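Local coordinates for hydrolase, isochorismatase family (Pseudomonas putida KT2440, PDB 4H17), which probably acts as a hydrolase of the isochorismatase family, at residues T160-F165 with I170-I175. Residues are numbered along the deposited sequence; the frame is centred on the assembly and turned at random.
Sequences TRDLAF and IPAAQI. With EDO (1,2-ethanediol), chain H.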
loop_
_atom_site.group_PDB
_atom_site.type_symbol
_atom_site.label_atom_id
_atom_site.label_comp_id
_atom_site.label_asym_id
_atom_site.label_seq_id
_atom_site.Cartn_x
_atom_site.Cartn_y
_atom_site.Cartn_z
ATOM N N THR A 160 -8.299 -7.624 -9.084
ATOM C CA THR A 160 -7.891 -6.367 -9.651
ATOM C C THR A 160 -8.057 -6.398 -11.185
ATOM O O THR A 160 -8.800 -7.247 -11.747
ATOM C CB THR A 160 -6.478 -6.011 -9.176
ATOM O OG1 THR A 160 -6.131 -4.700 -9.639
ATOM C CG2 THR A 160 -5.480 -7.004 -9.661
ATOM N N ARG A 161 -7.476 -5.398 -11.829
ATOM C CA ARG A 161 -7.530 -5.292 -13.293
ATOM C C ARG A 161 -6.136 -5.107 -13.916
ATOM O O ARG A 161 -5.135 -4.889 -13.218
ATOM C CB ARG A 161 -8.473 -4.183 -13.679
ATOM C CG ARG A 161 -7.912 -2.770 -13.450
ATOM C CD ARG A 161 -8.942 -1.671 -13.702
ATOM N NE ARG A 161 -8.326 -0.377 -14.058
ATOM C CZ ARG A 161 -7.682 0.432 -13.218
ATOM N NH1 ARG A 161 -7.565 0.134 -11.922
ATOM N NH2 ARG A 161 -7.160 1.551 -13.702
ATOM N N ASP A 162 -6.064 -5.262 -15.242
ATOM C CA ASP A 162 -4.873 -4.928 -15.981
ATOM C C ASP A 162 -4.490 -3.490 -15.708
ATOM O O ASP A 162 -5.334 -2.587 -15.809
ATOM C CB ASP A 162 -5.077 -5.069 -17.496
ATOM C CG ASP A 162 -5.257 -6.507 -17.986
ATOM O OD1 ASP A 162 -5.208 -7.460 -17.223
ATOM O OD2 ASP A 162 -5.447 -6.658 -19.211
ATOM N N LEU A 163 -3.216 -3.235 -15.425
ATOM C CA LEU A 163 -2.741 -1.847 -15.256
ATOM C C LEU A 163 -1.687 -1.415 -16.240
ATOM O O LEU A 163 -0.901 -2.239 -16.753
ATOM C CB LEU A 163 -2.178 -1.603 -13.856
ATOM C CG LEU A 163 -3.114 -1.855 -12.682
ATOM C CD1 LEU A 163 -2.367 -1.702 -11.369
ATOM C CD2 LEU A 163 -4.324 -0.982 -12.748
ATOM N N ALA A 164 -1.719 -0.126 -16.567
ATOM C CA ALA A 164 -0.684 0.479 -17.367
ATOM C C ALA A 164 0.638 0.562 -16.638
ATOM O O ALA A 164 0.691 0.929 -15.492
ATOM C CB ALA A 164 -1.094 1.859 -17.821
ATOM N N PHE A 165 1.701 0.255 -17.358
ATOM C CA PHE A 165 3.057 0.633 -16.982
ATOM C C PHE A 165 3.651 1.317 -18.223
ATOM O O PHE A 165 4.009 0.680 -19.250
ATOM C CB PHE A 165 3.879 -0.578 -16.520
ATOM C CG PHE A 165 5.243 -0.214 -16.132
ATOM C CD1 PHE A 165 5.446 0.427 -14.925
ATOM C CD2 PHE A 165 6.297 -0.380 -17.005
ATOM C CE1 PHE A 165 6.700 0.867 -14.573
ATOM C CE2 PHE A 165 7.561 0.070 -16.653
ATOM C CZ PHE A 165 7.750 0.694 -15.428
ATOM N N ILE A 170 0.447 -4.459 -17.721
ATOM C CA ILE A 170 0.721 -5.570 -16.810
ATOM C C ILE A 170 -0.611 -6.275 -16.534
ATOM O O ILE A 170 -1.576 -5.652 -16.045
ATOM C CB ILE A 170 1.353 -5.121 -15.495
ATOM C CG1 ILE A 170 2.678 -4.367 -15.736
ATOM C CG2 ILE A 170 1.583 -6.345 -14.596
ATOM C CD1 ILE A 170 3.283 -3.659 -14.556
ATOM N N PRO A 171 -0.694 -7.560 -16.864
ATOM C CA PRO A 171 -1.943 -8.245 -16.557
ATOM C C PRO A 171 -2.359 -8.199 -15.114
ATOM O O PRO A 171 -1.543 -8.321 -14.176
ATOM C CB PRO A 171 -1.693 -9.695 -16.969
ATOM C CG PRO A 171 -0.554 -9.638 -17.890
ATOM C CD PRO A 171 0.244 -8.414 -17.619
ATOM N N ALA A 172 -3.672 -8.257 -14.941
ATOM C CA ALA A 172 -4.301 -8.310 -13.645
ATOM C C ALA A 172 -3.714 -9.414 -12.758
ATOM O O ALA A 172 -3.426 -9.150 -11.607
ATOM C CB ALA A 172 -5.799 -8.496 -13.821
ATOM N N ALA A 173 -3.466 -10.615 -13.307
ATOM C CA ALA A 173 -2.926 -11.716 -12.509
ATOM C C ALA A 173 -1.574 -11.381 -11.918
ATOM O O ALA A 173 -1.259 -11.816 -10.801
ATOM C CB ALA A 173 -2.843 -13.014 -13.327
ATOM N N GLN A 174 -0.770 -10.645 -12.683
ATOM C CA GLN A 174 0.611 -10.339 -12.284
ATOM C C GLN A 174 0.537 -9.263 -11.198
ATOM O O GLN A 174 1.185 -9.364 -10.145
ATOM C CB GLN A 174 1.451 -9.889 -13.444
ATOM C CG GLN A 174 1.887 -11.032 -14.311
ATOM C CD GLN A 174 2.726 -10.582 -15.463
ATOM O OE1 GLN A 174 3.584 -9.709 -15.317
ATOM N NE2 GLN A 174 2.516 -11.208 -16.623
ATOM N N ILE A 175 -0.309 -8.260 -11.424
ATOM C CA ILE A 175 -0.524 -7.271 -10.363
ATOM C C ILE A 175 -0.988 -7.937 -9.066
ATOM O O ILE A 175 -0.524 -7.620 -7.998
ATOM C CB ILE A 175 -1.586 -6.227 -10.757
ATOM C CG1 ILE A 175 -1.170 -5.437 -12.001
ATOM C CG2 ILE A 175 -1.887 -5.331 -9.562
ATOM C CD1 ILE A 175 0.117 -4.648 -11.913
HETATM C C1 EDO H . -6.590 -12.075 -11.001
HETATM O O1 EDO H . -7.487 -12.380 -12.085
HETATM C C2 EDO H . -7.392 -11.297 -9.960
HETATM O O2 EDO H . -7.878 -10.050 -10.464
#
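Leu163 and Ile170 face each other as an antiparallel hydrogen-bonded pair in a two-stranded hairpin. Ile170 N reaches Leu163 O at 2.8 Å, in a nearly straight bond (173° at the hydrogen), and Leu163 N returns to Ile170 O at 3.0 Å. Asp162 CA adds a CA-H...O contact to that same Ile170 O, which is thus approached by two neighbouring residues.

The third hydrogen bond joins side chain to backbone. Asp162 OD1 accepts Ala172 N at 2.9 Å on its anti side, the donor lying 26° out of the carboxylate plane. With CG beside its own backbone N (chi1 -69°), the carboxylate reaches the first turn of the helix, where it takes up an amide at the N-terminal end and could interact favourably with the helix dipole. Pro171 is the N-cap residue, and its O accepts from both Gln174 N and Ile175 N. Thr160 N donates to O2 of the ethanediol, which probably came from the crystallisation liquor and also bonds to Ser43 O.

Close packing accounts for much of the rest: Ala172 CB rests against the peptide carbon Arg161 C at 3.4 Å. Leu163 and Ile175 side chains cross at about a right angle, CD1 to CD1 at 3.9 Å, while Ile175 CG2 meets Thr160 CG2 at 4.0 Å. Farther along the hairpin, Ile170 CD1 packs on Phe165 CB at 3.7 Å and approaches the ring obliquely.

The Arg161 guanidinium, one face against Leu163 CD2, forms a salt bridge with Asp185 of the second subunit, whose Gln177 packs on Phe165. The contact links the end of strand 150-159 in the Rossmann-like parallel sheet, through hairpin 163-170, to the start of helix 172-186, with helix 133-146 packing on Thr160, Arg161 and Leu163.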